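Local coordinates for protein peroxinectin A (Dictyostelium discoideum, PDB 6ERC) that uses hydrogen peroxide at a bound heme to oxidise phenolic donors, and also iodide and thiocyanate, as a secreted glycoprotein, at residues P41-Q46 and N91-K96; A50-I55 and D378-N383; Y140-S145 and N387-I392; I358-D363 and D434-G439. One frame throughout, in Å; residues are numbered along the deposited sequence.

Interaction 1 (P41-Q46 and N91-K96); sequences PNITNQ and NSWPIK. With NAG (2-acetamido-2-deoxy-beta-D-glucopyranose), chain C.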
# COMPACT_ATOMS: atom_id res chain seq x y z
N PRO A 41 4.17 -24.16 -3.92
CA PRO A 41 3.05 -24.34 -4.85
C PRO A 41 3.50 -25.04 -6.12
O PRO A 41 4.62 -24.85 -6.60
CB PRO A 41 2.60 -22.90 -5.15
CG PRO A 41 3.19 -22.07 -4.07
CD PRO A 41 4.46 -22.74 -3.67
N ASN A 42 2.62 -25.87 -6.67
CA ASN A 42 2.90 -26.60 -7.90
C ASN A 42 2.72 -25.64 -9.07
O ASN A 42 1.60 -25.43 -9.54
CB ASN A 42 2.00 -27.82 -8.03
CG ASN A 42 2.26 -28.60 -9.31
OD1 ASN A 42 3.34 -28.54 -9.88
ND2 ASN A 42 1.25 -29.34 -9.76
N ILE A 43 3.81 -25.05 -9.54
CA ILE A 43 3.79 -24.07 -10.61
C ILE A 43 4.43 -24.70 -11.84
O ILE A 43 5.56 -25.19 -11.78
CB ILE A 43 4.53 -22.78 -10.22
CG1 ILE A 43 3.97 -22.21 -8.91
CG2 ILE A 43 4.44 -21.75 -11.34
CD1 ILE A 43 2.51 -21.83 -8.97
N THR A 44 3.70 -24.70 -12.96
CA THR A 44 4.24 -25.17 -14.23
C THR A 44 4.82 -24.04 -15.07
O THR A 44 5.62 -24.32 -15.97
CB THR A 44 3.16 -25.90 -15.04
OG1 THR A 44 2.05 -25.02 -15.27
CG2 THR A 44 2.67 -27.14 -14.30
N ASN A 45 4.44 -22.80 -14.81
CA ASN A 45 5.00 -21.65 -15.51
C ASN A 45 6.45 -21.44 -15.10
O ASN A 45 6.99 -22.14 -14.23
CB ASN A 45 4.18 -20.40 -15.24
CG ASN A 45 2.93 -20.31 -16.10
OD1 ASN A 45 2.95 -20.69 -17.27
ND2 ASN A 45 1.85 -19.80 -15.52
N GLN A 46 7.10 -20.47 -15.73
CA GLN A 46 8.48 -20.18 -15.40
C GLN A 46 8.59 -19.59 -14.00
O GLN A 46 7.63 -19.00 -13.49
CB GLN A 46 9.07 -19.20 -16.42
CG GLN A 46 8.96 -19.67 -17.86
CD GLN A 46 9.95 -18.99 -18.77
OE1 GLN A 46 11.17 -19.08 -18.58
NE2 GLN A 46 9.44 -18.30 -19.78
N ASN A 91 8.15 -19.68 6.88
CA ASN A 91 7.79 -20.77 5.98
C ASN A 91 8.46 -20.46 4.65
O ASN A 91 7.88 -19.78 3.79
CB ASN A 91 6.27 -20.88 5.83
CG ASN A 91 5.85 -22.10 5.05
OD1 ASN A 91 6.56 -23.10 5.01
ND2 ASN A 91 4.69 -22.03 4.41
N SER A 92 9.68 -20.95 4.48
CA SER A 92 10.55 -20.49 3.41
C SER A 92 10.20 -21.17 2.09
O SER A 92 10.23 -22.40 1.99
CB SER A 92 12.01 -20.76 3.77
OG SER A 92 12.88 -20.34 2.74
N TRP A 93 9.88 -20.37 1.07
CA TRP A 93 9.81 -20.80 -0.32
C TRP A 93 10.73 -19.87 -1.11
O TRP A 93 10.26 -18.92 -1.76
CB TRP A 93 8.38 -20.76 -0.87
CG TRP A 93 8.30 -21.05 -2.34
CD1 TRP A 93 9.15 -21.84 -3.08
CD2 TRP A 93 7.33 -20.55 -3.27
NE1 TRP A 93 8.76 -21.86 -4.39
CE2 TRP A 93 7.64 -21.08 -4.54
CE3 TRP A 93 6.22 -19.71 -3.15
CZ2 TRP A 93 6.89 -20.79 -5.67
CZ3 TRP A 93 5.47 -19.42 -4.28
CH2 TRP A 93 5.81 -19.96 -5.52
N PRO A 94 12.04 -20.11 -1.09
CA PRO A 94 12.98 -19.16 -1.69
C PRO A 94 12.67 -18.90 -3.16
O PRO A 94 12.03 -19.69 -3.85
CB PRO A 94 14.34 -19.85 -1.53
CG PRO A 94 14.15 -20.79 -0.38
CD PRO A 94 12.73 -21.26 -0.47
N ILE A 95 13.14 -17.74 -3.62
CA ILE A 95 13.01 -17.35 -5.02
C ILE A 95 14.23 -17.86 -5.77
O ILE A 95 15.36 -17.44 -5.48
CB ILE A 95 12.86 -15.83 -5.17
CG1 ILE A 95 11.71 -15.34 -4.29
CG2 ILE A 95 12.65 -15.46 -6.64
CD1 ILE A 95 11.32 -13.88 -4.49
N LYS A 96 14.01 -18.75 -6.73
CA LYS A 96 15.11 -19.32 -7.49
C LYS A 96 15.64 -18.30 -8.49
O LYS A 96 14.87 -17.63 -9.18
CB LYS A 96 14.66 -20.59 -8.21
CG LYS A 96 14.46 -21.78 -7.29
CD LYS A 96 14.12 -23.04 -8.07
CE LYS A 96 14.07 -24.26 -7.16
NZ LYS A 96 13.60 -25.48 -7.88
C1 NAG C . 1.11 -30.07 -10.88
C2 NAG C . 0.73 -31.47 -10.41
C3 NAG C . 0.59 -32.41 -11.61
C4 NAG C . -0.35 -31.83 -12.65
C5 NAG C . 0.07 -30.41 -13.02
C6 NAG C . -0.90 -29.72 -13.95
C7 NAG C . 1.47 -32.14 -8.17
C8 NAG C . 2.60 -32.69 -7.35
N2 NAG C . 1.71 -31.99 -9.47
O3 NAG C . 0.11 -33.68 -11.17
O4 NAG C . -0.36 -32.64 -13.82
O5 NAG C . 0.15 -29.60 -11.83
O6 NAG C . -0.84 -28.31 -13.81
O7 NAG C . 0.38 -31.86 -7.67

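Interaction 2 (A50-I55 and D378-N383); sequences AISNII and DLASRN. With HEM (protoporphyrin IX containing Fe), chain F.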
# COMPACT_ATOMS: atom_id res chain seq x y z
N ALA A 50 12.43 -15.40 -13.47
CA ALA A 50 12.44 -15.45 -14.93
C ALA A 50 11.36 -14.55 -15.51
O ALA A 50 11.64 -13.73 -16.39
CB ALA A 50 12.25 -16.90 -15.40
N ILE A 51 10.13 -14.67 -15.02
CA ILE A 51 9.06 -13.79 -15.47
C ILE A 51 9.44 -12.33 -15.23
O ILE A 51 9.09 -11.45 -16.03
CB ILE A 51 7.74 -14.14 -14.76
CG1 ILE A 51 7.31 -15.58 -15.06
CG2 ILE A 51 6.64 -13.17 -15.17
CD1 ILE A 51 6.96 -15.85 -16.51
N SER A 52 10.16 -12.06 -14.14
CA SER A 52 10.61 -10.69 -13.87
C SER A 52 11.54 -10.19 -14.97
O SER A 52 11.37 -9.09 -15.49
CB SER A 52 11.30 -10.63 -12.51
OG SER A 52 11.77 -9.33 -12.23
N ASN A 53 12.54 -11.00 -15.33
CA ASN A 53 13.49 -10.59 -16.35
C ASN A 53 12.82 -10.47 -17.72
O ASN A 53 13.15 -9.56 -18.50
CB ASN A 53 14.65 -11.57 -16.42
CG ASN A 53 15.55 -11.49 -15.20
OD1 ASN A 53 15.85 -10.40 -14.71
ND2 ASN A 53 15.99 -12.64 -14.70
N ILE A 54 11.89 -11.36 -18.03
CA ILE A 54 11.29 -11.38 -19.37
C ILE A 54 10.33 -10.21 -19.54
O ILE A 54 10.37 -9.49 -20.54
CB ILE A 54 10.60 -12.72 -19.63
CG1 ILE A 54 11.63 -13.85 -19.75
CG2 ILE A 54 9.77 -12.66 -20.92
CD1 ILE A 54 11.05 -15.24 -19.64
N ILE A 55 9.45 -10.01 -18.57
CA ILE A 55 8.35 -9.06 -18.70
C ILE A 55 8.66 -7.72 -18.05
O ILE A 55 8.51 -6.67 -18.67
CB ILE A 55 7.05 -9.67 -18.12
CG1 ILE A 55 6.50 -10.71 -19.10
CG2 ILE A 55 6.01 -8.59 -17.84
CD1 ILE A 55 5.33 -11.50 -18.57
N ASP A 378 14.10 -8.45 -5.42
CA ASP A 378 13.40 -8.12 -6.65
C ASP A 378 11.92 -8.01 -6.32
O ASP A 378 11.28 -9.02 -6.01
CB ASP A 378 13.66 -9.18 -7.73
CG ASP A 378 12.94 -8.88 -9.04
OD1 ASP A 378 12.12 -7.94 -9.09
OD2 ASP A 378 13.21 -9.60 -10.03
N LEU A 379 11.39 -6.79 -6.37
CA LEU A 379 10.00 -6.58 -5.98
C LEU A 379 9.04 -7.20 -6.98
O LEU A 379 7.98 -7.70 -6.60
CB LEU A 379 9.73 -5.09 -5.81
CG LEU A 379 8.36 -4.70 -5.24
CD1 LEU A 379 8.03 -5.48 -3.97
CD2 LEU A 379 8.34 -3.21 -4.96
N ALA A 380 9.39 -7.17 -8.27
CA ALA A 380 8.58 -7.87 -9.26
C ALA A 380 8.50 -9.36 -8.95
O ALA A 380 7.42 -9.96 -8.97
CB ALA A 380 9.15 -7.64 -10.66
N SER A 381 9.65 -9.98 -8.65
CA SER A 381 9.66 -11.40 -8.30
C SER A 381 8.87 -11.66 -7.03
O SER A 381 8.10 -12.63 -6.96
CB SER A 381 11.10 -11.89 -8.15
OG SER A 381 11.83 -11.71 -9.34
N ARG A 382 9.04 -10.82 -6.01
CA ARG A 382 8.30 -11.01 -4.77
C ARG A 382 6.80 -10.99 -5.01
O ARG A 382 6.05 -11.75 -4.39
CB ARG A 382 8.70 -9.93 -3.75
CG ARG A 382 10.10 -10.10 -3.18
CD ARG A 382 10.34 -9.23 -1.96
NE ARG A 382 9.66 -9.74 -0.77
CZ ARG A 382 10.12 -10.73 -0.00
NH1 ARG A 382 11.26 -11.33 -0.30
NH2 ARG A 382 9.43 -11.12 1.06
N ASN A 383 6.34 -10.13 -5.92
CA ASN A 383 4.91 -10.09 -6.23
C ASN A 383 4.45 -11.38 -6.89
O ASN A 383 3.44 -11.96 -6.49
CB ASN A 383 4.61 -8.88 -7.12
CG ASN A 383 4.91 -7.56 -6.43
OD1 ASN A 383 4.75 -7.43 -5.22
ND2 ASN A 383 5.35 -6.58 -7.20
CHA HEM F . 3.57 -4.69 -0.82
CHB HEM F . 7.59 -2.05 -1.35
CHC HEM F . 4.98 1.45 -3.49
CHD HEM F . 1.01 -1.31 -3.17
C1A HEM F . 4.89 -4.31 -0.84
C2A HEM F . 6.02 -5.12 -0.45
C3A HEM F . 7.13 -4.40 -0.59
C4A HEM F . 6.74 -3.09 -1.08
CMA HEM F . 8.58 -4.85 -0.30
CAA HEM F . 5.91 -6.58 0.03
CBA HEM F . 6.54 -7.44 -1.04
CGA HEM F . 6.00 -8.85 -0.96
O1A HEM F . 4.78 -9.04 -1.17
O2A HEM F . 6.80 -9.78 -0.70
C1B HEM F . 7.22 -0.87 -1.95
C2B HEM F . 8.11 0.22 -2.24
C3B HEM F . 7.39 1.20 -2.83
C4B HEM F . 6.02 0.74 -2.93
CMB HEM F . 9.61 0.19 -1.88
CAB HEM F . 7.85 2.58 -3.34
CBB HEM F . 9.12 2.99 -3.33
C1C HEM F . 3.67 1.01 -3.60
C2C HEM F . 2.57 1.74 -4.20
C3C HEM F . 1.46 0.97 -4.11
C4C HEM F . 1.85 -0.26 -3.45
CMC HEM F . 2.75 3.15 -4.81
CAC HEM F . -0.01 1.17 -4.56
CBC HEM F . -0.50 2.26 -5.16
C1D HEM F . 1.35 -2.45 -2.47
C2D HEM F . 0.44 -3.48 -2.04
C3D HEM F . 1.16 -4.41 -1.40
C4D HEM F . 2.54 -4.00 -1.39
CMD HEM F . -1.08 -3.49 -2.31
CAD HEM F . 0.65 -5.70 -0.73
CBD HEM F . 0.08 -5.26 0.61
CGD HEM F . 0.29 -6.32 1.67
O1D HEM F . 1.39 -6.34 2.27
O2D HEM F . -0.62 -7.15 1.91
NA HEM F . 5.37 -3.07 -1.22
NB HEM F . 5.95 -0.53 -2.39
NC HEM F . 3.20 -0.20 -3.16
ND HEM F . 2.62 -2.79 -2.06
FE HEM F . 4.25 -1.65 -2.17

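Interaction 3 (Y140-S145 and N387-I392); sequences YEQINS and NRDHGI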
# COMPACT_ATOMS: atom_id res chain seq x y z
N TYR A 140 -7.02 -23.67 3.50
CA TYR A 140 -6.29 -22.59 4.14
C TYR A 140 -6.62 -21.25 3.51
O TYR A 140 -6.97 -21.16 2.33
CB TYR A 140 -4.76 -22.78 4.07
CG TYR A 140 -4.31 -24.05 4.72
CD1 TYR A 140 -4.05 -25.17 3.96
CD2 TYR A 140 -4.16 -24.14 6.11
CE1 TYR A 140 -3.64 -26.35 4.54
CE2 TYR A 140 -3.75 -25.32 6.69
CZ TYR A 140 -3.50 -26.42 5.91
OH TYR A 140 -3.09 -27.59 6.51
N GLU A 141 -6.47 -20.21 4.32
CA GLU A 141 -6.64 -18.84 3.87
C GLU A 141 -5.56 -17.96 4.48
O GLU A 141 -5.14 -18.18 5.63
CB GLU A 141 -8.04 -18.32 4.25
CG GLU A 141 -8.38 -16.94 3.69
CD GLU A 141 -8.08 -16.81 2.20
OE1 GLU A 141 -6.95 -16.40 1.86
OE2 GLU A 141 -8.97 -17.11 1.38
N GLN A 142 -5.09 -17.00 3.70
CA GLN A 142 -4.05 -16.10 4.19
C GLN A 142 -4.62 -15.12 5.21
O GLN A 142 -5.81 -14.78 5.19
CB GLN A 142 -3.39 -15.34 3.03
CG GLN A 142 -2.31 -16.13 2.29
CD GLN A 142 -2.87 -17.21 1.38
OE1 GLN A 142 -3.89 -17.01 0.72
NE2 GLN A 142 -2.21 -18.36 1.35
N ILE A 143 -3.75 -14.67 6.11
CA ILE A 143 -4.13 -13.85 7.26
C ILE A 143 -3.72 -12.41 7.02
O ILE A 143 -2.55 -12.14 6.69
CB ILE A 143 -3.52 -14.40 8.58
CG1 ILE A 143 -4.26 -15.68 9.04
CG2 ILE A 143 -3.55 -13.31 9.67
CD1 ILE A 143 -5.44 -15.43 10.00
N ASN A 144 -4.67 -11.50 7.19
CA ASN A 144 -4.39 -10.07 7.14
C ASN A 144 -3.91 -9.62 8.52
O ASN A 144 -4.69 -9.55 9.47
CB ASN A 144 -5.62 -9.27 6.72
CG ASN A 144 -5.31 -7.80 6.48
OD1 ASN A 144 -4.16 -7.37 6.60
ND2 ASN A 144 -6.32 -7.03 6.13
N SER A 145 -2.62 -9.30 8.63
CA SER A 145 -2.04 -8.83 9.89
C SER A 145 -2.23 -7.33 10.09
O SER A 145 -1.32 -6.64 10.55
CB SER A 145 -0.56 -9.21 9.94
OG SER A 145 -0.41 -10.62 10.04
N ASN A 387 1.61 -13.92 -5.37
CA ASN A 387 0.42 -14.38 -6.09
C ASN A 387 0.39 -15.90 -6.17
O ASN A 387 -0.66 -16.52 -5.96
CB ASN A 387 0.39 -13.77 -7.49
CG ASN A 387 0.09 -12.28 -7.48
OD1 ASN A 387 -1.07 -11.87 -7.52
ND2 ASN A 387 1.14 -11.47 -7.43
N ARG A 388 1.54 -16.52 -6.47
CA ARG A 388 1.61 -17.97 -6.52
C ARG A 388 1.56 -18.58 -5.12
O ARG A 388 1.07 -19.71 -4.95
CB ARG A 388 2.88 -18.40 -7.25
CG ARG A 388 2.90 -17.96 -8.71
CD ARG A 388 4.27 -18.13 -9.33
NE ARG A 388 4.27 -17.73 -10.73
CZ ARG A 388 5.30 -17.89 -11.56
NH1 ARG A 388 6.42 -18.46 -11.13
NH2 ARG A 388 5.21 -17.50 -12.82
N ASP A 389 2.05 -17.85 -4.12
CA ASP A 389 1.90 -18.28 -2.73
C ASP A 389 0.43 -18.31 -2.33
O ASP A 389 -0.03 -19.27 -1.70
CB ASP A 389 2.71 -17.34 -1.82
CG ASP A 389 2.56 -17.67 -0.35
OD1 ASP A 389 1.86 -18.65 -0.01
OD2 ASP A 389 3.15 -16.95 0.48
N HIS A 390 -0.31 -17.26 -2.68
CA HIS A 390 -1.72 -17.16 -2.30
C HIS A 390 -2.64 -17.97 -3.21
O HIS A 390 -3.82 -18.10 -2.90
CB HIS A 390 -2.17 -15.70 -2.32
CG HIS A 390 -1.51 -14.84 -1.29
ND1 HIS A 390 -2.01 -13.62 -0.90
CD2 HIS A 390 -0.38 -15.03 -0.56
CE1 HIS A 390 -1.22 -13.09 0.02
NE2 HIS A 390 -0.22 -13.93 0.24
N GLY A 391 -2.13 -18.49 -4.32
CA GLY A 391 -2.96 -19.26 -5.23
C GLY A 391 -3.89 -18.40 -6.07
O GLY A 391 -5.03 -18.80 -6.32
N ILE A 392 -3.43 -17.23 -6.50
CA ILE A 392 -4.26 -16.39 -7.36
C ILE A 392 -4.51 -17.12 -8.68
O ILE A 392 -3.55 -17.61 -9.31
CB ILE A 392 -3.58 -15.03 -7.61
CG1 ILE A 392 -3.42 -14.25 -6.29
CG2 ILE A 392 -4.36 -14.20 -8.64
CD1 ILE A 392 -4.73 -13.82 -5.64

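Interaction 4 (I358-D363 and D434-G439); sequences IYMISD and DSYVGG. With CA (calcium ion), chain G.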
# COMPACT_ATOMS: atom_id res chain seq x y z
N ILE A 358 3.66 -3.15 -17.70
CA ILE A 358 4.42 -4.33 -17.27
C ILE A 358 5.79 -3.96 -16.73
O ILE A 358 6.43 -4.79 -16.08
CB ILE A 358 4.55 -5.33 -18.43
CG1 ILE A 358 5.26 -4.69 -19.62
CG2 ILE A 358 3.18 -5.85 -18.83
CD1 ILE A 358 5.69 -5.67 -20.69
N TYR A 359 6.26 -2.74 -16.95
CA TYR A 359 7.64 -2.38 -16.65
C TYR A 359 7.80 -1.84 -15.24
O TYR A 359 6.99 -1.04 -14.77
CB TYR A 359 8.13 -1.35 -17.65
CG TYR A 359 7.85 -1.79 -19.05
CD1 TYR A 359 8.64 -2.76 -19.65
CD2 TYR A 359 6.78 -1.27 -19.76
CE1 TYR A 359 8.38 -3.19 -20.92
CE2 TYR A 359 6.52 -1.70 -21.04
CZ TYR A 359 7.32 -2.66 -21.62
OH TYR A 359 7.06 -3.08 -22.90
N MET A 360 8.86 -2.29 -14.58
CA MET A 360 9.21 -1.86 -13.24
C MET A 360 10.64 -1.35 -13.25
O MET A 360 11.52 -1.99 -13.82
CB MET A 360 9.05 -3.02 -12.25
CG MET A 360 9.37 -2.66 -10.81
SD MET A 360 8.98 -4.03 -9.69
CE MET A 360 7.22 -4.21 -9.97
N ILE A 361 10.86 -0.19 -12.63
CA ILE A 361 12.20 0.37 -12.59
C ILE A 361 13.16 -0.61 -11.93
O ILE A 361 12.76 -1.48 -11.14
CB ILE A 361 12.21 1.72 -11.86
CG1 ILE A 361 11.59 1.58 -10.46
CG2 ILE A 361 11.46 2.77 -12.67
CD1 ILE A 361 11.75 2.80 -9.59
N SER A 362 14.45 -0.48 -12.25
CA SER A 362 15.45 -1.38 -11.72
C SER A 362 15.80 -1.09 -10.27
O SER A 362 16.38 -1.95 -9.61
CB SER A 362 16.72 -1.33 -12.58
OG SER A 362 16.47 -1.86 -13.87
N ASP A 363 15.46 0.10 -9.77
CA ASP A 363 15.64 0.37 -8.34
C ASP A 363 14.83 -0.60 -7.50
O ASP A 363 15.26 -0.98 -6.40
CB ASP A 363 15.24 1.81 -8.02
CG ASP A 363 16.08 2.82 -8.78
OD1 ASP A 363 15.93 2.92 -10.02
OD2 ASP A 363 16.89 3.53 -8.13
N ASP A 434 -0.07 -15.12 -15.58
CA ASP A 434 -0.34 -14.74 -14.20
C ASP A 434 -1.27 -13.53 -14.16
O ASP A 434 -1.06 -12.55 -14.89
CB ASP A 434 0.96 -14.42 -13.46
CG ASP A 434 1.66 -15.66 -12.95
OD1 ASP A 434 1.04 -16.42 -12.17
OD2 ASP A 434 2.83 -15.89 -13.33
N SER A 435 -2.30 -13.58 -13.31
CA SER A 435 -3.25 -12.48 -13.22
C SER A 435 -2.54 -11.14 -13.03
O SER A 435 -2.95 -10.12 -13.59
CB SER A 435 -4.23 -12.72 -12.08
OG SER A 435 -5.18 -13.71 -12.43
N TYR A 436 -1.46 -11.13 -12.25
CA TYR A 436 -0.75 -9.88 -11.97
C TYR A 436 -0.18 -9.27 -13.25
O TYR A 436 -0.35 -8.07 -13.50
CB TYR A 436 0.35 -10.13 -10.95
CG TYR A 436 1.15 -8.89 -10.59
CD1 TYR A 436 0.52 -7.75 -10.10
CD2 TYR A 436 2.53 -8.87 -10.73
CE1 TYR A 436 1.24 -6.62 -9.78
CE2 TYR A 436 3.26 -7.74 -10.41
CZ TYR A 436 2.61 -6.62 -9.93
OH TYR A 436 3.34 -5.50 -9.60
N VAL A 437 0.49 -10.08 -14.07
CA VAL A 437 1.09 -9.53 -15.29
C VAL A 437 0.02 -9.23 -16.32
O VAL A 437 0.14 -8.28 -17.10
CB VAL A 437 2.18 -10.48 -15.86
CG1 VAL A 437 3.07 -11.05 -14.75
CG2 VAL A 437 1.56 -11.60 -16.68
N GLY A 438 -1.05 -10.03 -16.35
CA GLY A 438 -2.11 -9.80 -17.32
C GLY A 438 -2.83 -8.49 -17.08
O GLY A 438 -2.99 -7.68 -18.00
N GLY A 439 -3.26 -8.25 -15.84
CA GLY A 439 -3.94 -7.01 -15.52
C GLY A 439 -3.09 -5.79 -15.81
O GLY A 439 -3.59 -4.76 -16.27
CA CA G . 5.83 1.00 -15.08
O HOH W 1 8.06 1.58 -14.49
O HOH W 2 6.50 2.27 -16.93

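Interaction 1 (P41-Q46 and N91-K96)
Pro-41 points the CG-CD edge of its ring at one face of the Trp-93 indole, in a CH-pi contact. It joins the loop before helix 48-56 to strand 91-96, an outermost strand of the four-stranded antiparallel sheet. CD of Pro-41 stands 3.3 Å from the centroid of the six-membered ring of Trp-93, only 4° off the ring normal. Trp-93 reaches the loop because its CG is anti to the backbone N (chi1 174°).

The apolar contacts extend the same patch. CG of Pro-41 lies 3.5 Å from CZ3 of Trp-93. Ile-43 adds a looser touch, its CG1 4.5 Å from CH2 of the indole. The ring also stacks with Phe-40 and rests on Gln-385 and Arg-388 of helix 379-390. A serine in place of Trp-93 would probably leave CD and CG of Pro-41 without the ring face they press on and open a gap between loop and strand.

No hydrogen bond crosses between the two segments. The polar bonds around the contact run to third parties: Asn-91 bonds to Lys-37, Asn-45 to Asp-432 and Gln-46 to Ala-426.

The far side of the loop carries sugar. Asn-42, Ile-43 and Thr-44 form an N-glycosylation sequon. ND2 of Asn-42 is covalently joined to C1 of an N-acetylglucosamine, and CG2 of Thr-44 lies 3.7 Å from O6 of that sugar.

Interaction 2 (A50-I55 and D378-N383)
Ser-52 of helix 48-56 gives its hydroxyl to Asp-378, the N-cap residue of helix 379-390. The bond from OG of Ser-52 to OD2 of Asp-378 is 2.6 Å long and uses the syn lone pair of the carboxylate oxygen. OG of Ser-381 donates to the same OD2 at 2.6 Å, but from above the carboxylate plane, 74° out of it. Arg-49 adds a salt bridge to this oxygen. Three groups thus grip one buried atom, and the nearby arginine is likely to favour the charged form of Asp-378. The other oxygen, OD1, takes a weak capping bond from the backbone N of Ser-381.

The packing here is tight. The CA atoms of Ser-52 and Ser-381 are 5.7 Å apart. CB of Ala-380 lies 3.5 Å from OG of Ser-52, and OG of Ser-381 lies 3.4 Å from CB of Ser-52. OG of Ser-52 is anti to its backbone N (chi1 179°), which aims it at the start of the other helix. It also bonds to Arg-365.

The contact loosens toward Ala-50 and Asn-53, which are partly exposed. Asn-53 turns to Arg-365 and Asp-101 instead.

Helix 379-390 runs between helix 48-56 and the heme. Arg-382 bonds through NE to propionate oxygen O2A of the heme, at 2.9 Å, and Leu-379 packs on the porphyrin. From helix 48-56, Ile-51, Ile-54 and Ile-55 rest on helix 417-426, while helix 362-365 touches Asp-378, Leu-379 and Ala-380.

Interaction 3 (Y140-S145 and N387-I392)
Gln-142 lays its side chain over one face of the His-390 imidazole. CG of Gln-142 is 3.7 Å from the ring centroid of His-390 and 13° off the ring normal, a CH-pi contact over the ring centre. The amide follows on. Its plane is only 6° from that of the ring, so the two flat groups are stacked. CD of Gln-142 lies 3.8 Å from CG of His-390, and OE1 reaches past the ring to CB of His-390 at 3.7 Å. A bend at chi2 (74°) folds the glutamine chain down onto the imidazole.

No hydrogen bond crosses between the segments. Asn-294 serves as polar partner to both sides instead: it is the main partner of the Gln-142 amide, and its OD1 bonds to ND1 of His-390. It also bonds to OE1 of Glu-141, which accepts from the backbone N of Gln-142 at 2.7 Å. The bond from Asn-294 to ND1, with the amide stacked on the face, probably fixes how the imidazole is turned. An alanine in place of Gln-142 would probably uncover this face of the His-390 ring and leave Asn-294 short of a polar partner.

The Gln-142 and His-390 stack sets the inner strand 139-144 against the C-terminal end of helix 379-390, while Asp-389 ties that end to Arg-118 and Thr-119 of strand 113-124. The helix end is a Schellman motif. Gly-391 has positive phi (76°), the N of Ile-392 bonds back to O of Asn-387 at 2.9 Å, and the N of Gly-391 makes a weak bond to O of Arg-388.

Interaction 4 (I358-D363 and D434-G439)
Tyr-436 presents its hydroxyl end, not a ring face, to Met-360. OH of Tyr-436 is 4.1 Å from CE of Met-360, and the two side chains cross at about a right angle. The other flat group, Tyr-359, is covered on one face by its own neighbour: CG1 of Ile-358 stands 3.4 Å above the ring plane of Tyr-359, over its centre.

Met-360 is extended through its first two torsions, CG anti to the backbone N (chi1 -179°), and bends only at chi3 (-61°). That last turn carries the methyl to the tyrosine. The hydroxyl of Tyr-436 has a weak hydrogen bond to O of Arg-302. Ile-358 makes a second, looser touch, its CG2 4.3 Å from O of Val-437. No hydrogen bond links the two segments, so the contact rests on loose van der Waals touches, one between side chains and one from a side chain to a backbone carbonyl.

Between Ile-358 and Met-360 the chain serves a calcium ion. O of Tyr-359 binds the calcium at 2.4 Å, as do two waters. Ser-306, Asp-357 and Asn-355 also bind it.

This loop leads into helix 362-365 and faces the start of helix 435-441. Met-360 and Tyr-436 both touch His-305 of helix 304-307 and side chains of helix 379-390, while Ile-358 and Tyr-359 lean on helix 417-426.

How the interactions relate
Helix 379-390 ties the set together. Interactions 2 and 3 use its two ends, with centres 18 Å apart. Interactions 1 and 4 pack on its sides. Arg-388 is a shared anchor: NH1 lies 2.7 Å from O of Gln-46 in interaction 1, and NH2 makes a 2.9 Å salt bridge to OD2 of Asp-434 in interaction 4. Interactions 2 and 4 are the nearest pair, 7 Å between centres, with SD of Met-360 3.5 Å from N of Ala-380. The heme lies beside this core. Interaction 2 touches it directly. The side chain of His-390 in interaction 3 is about 6 Å from the heme, and that of Tyr-436 in interaction 4 about 8 Å.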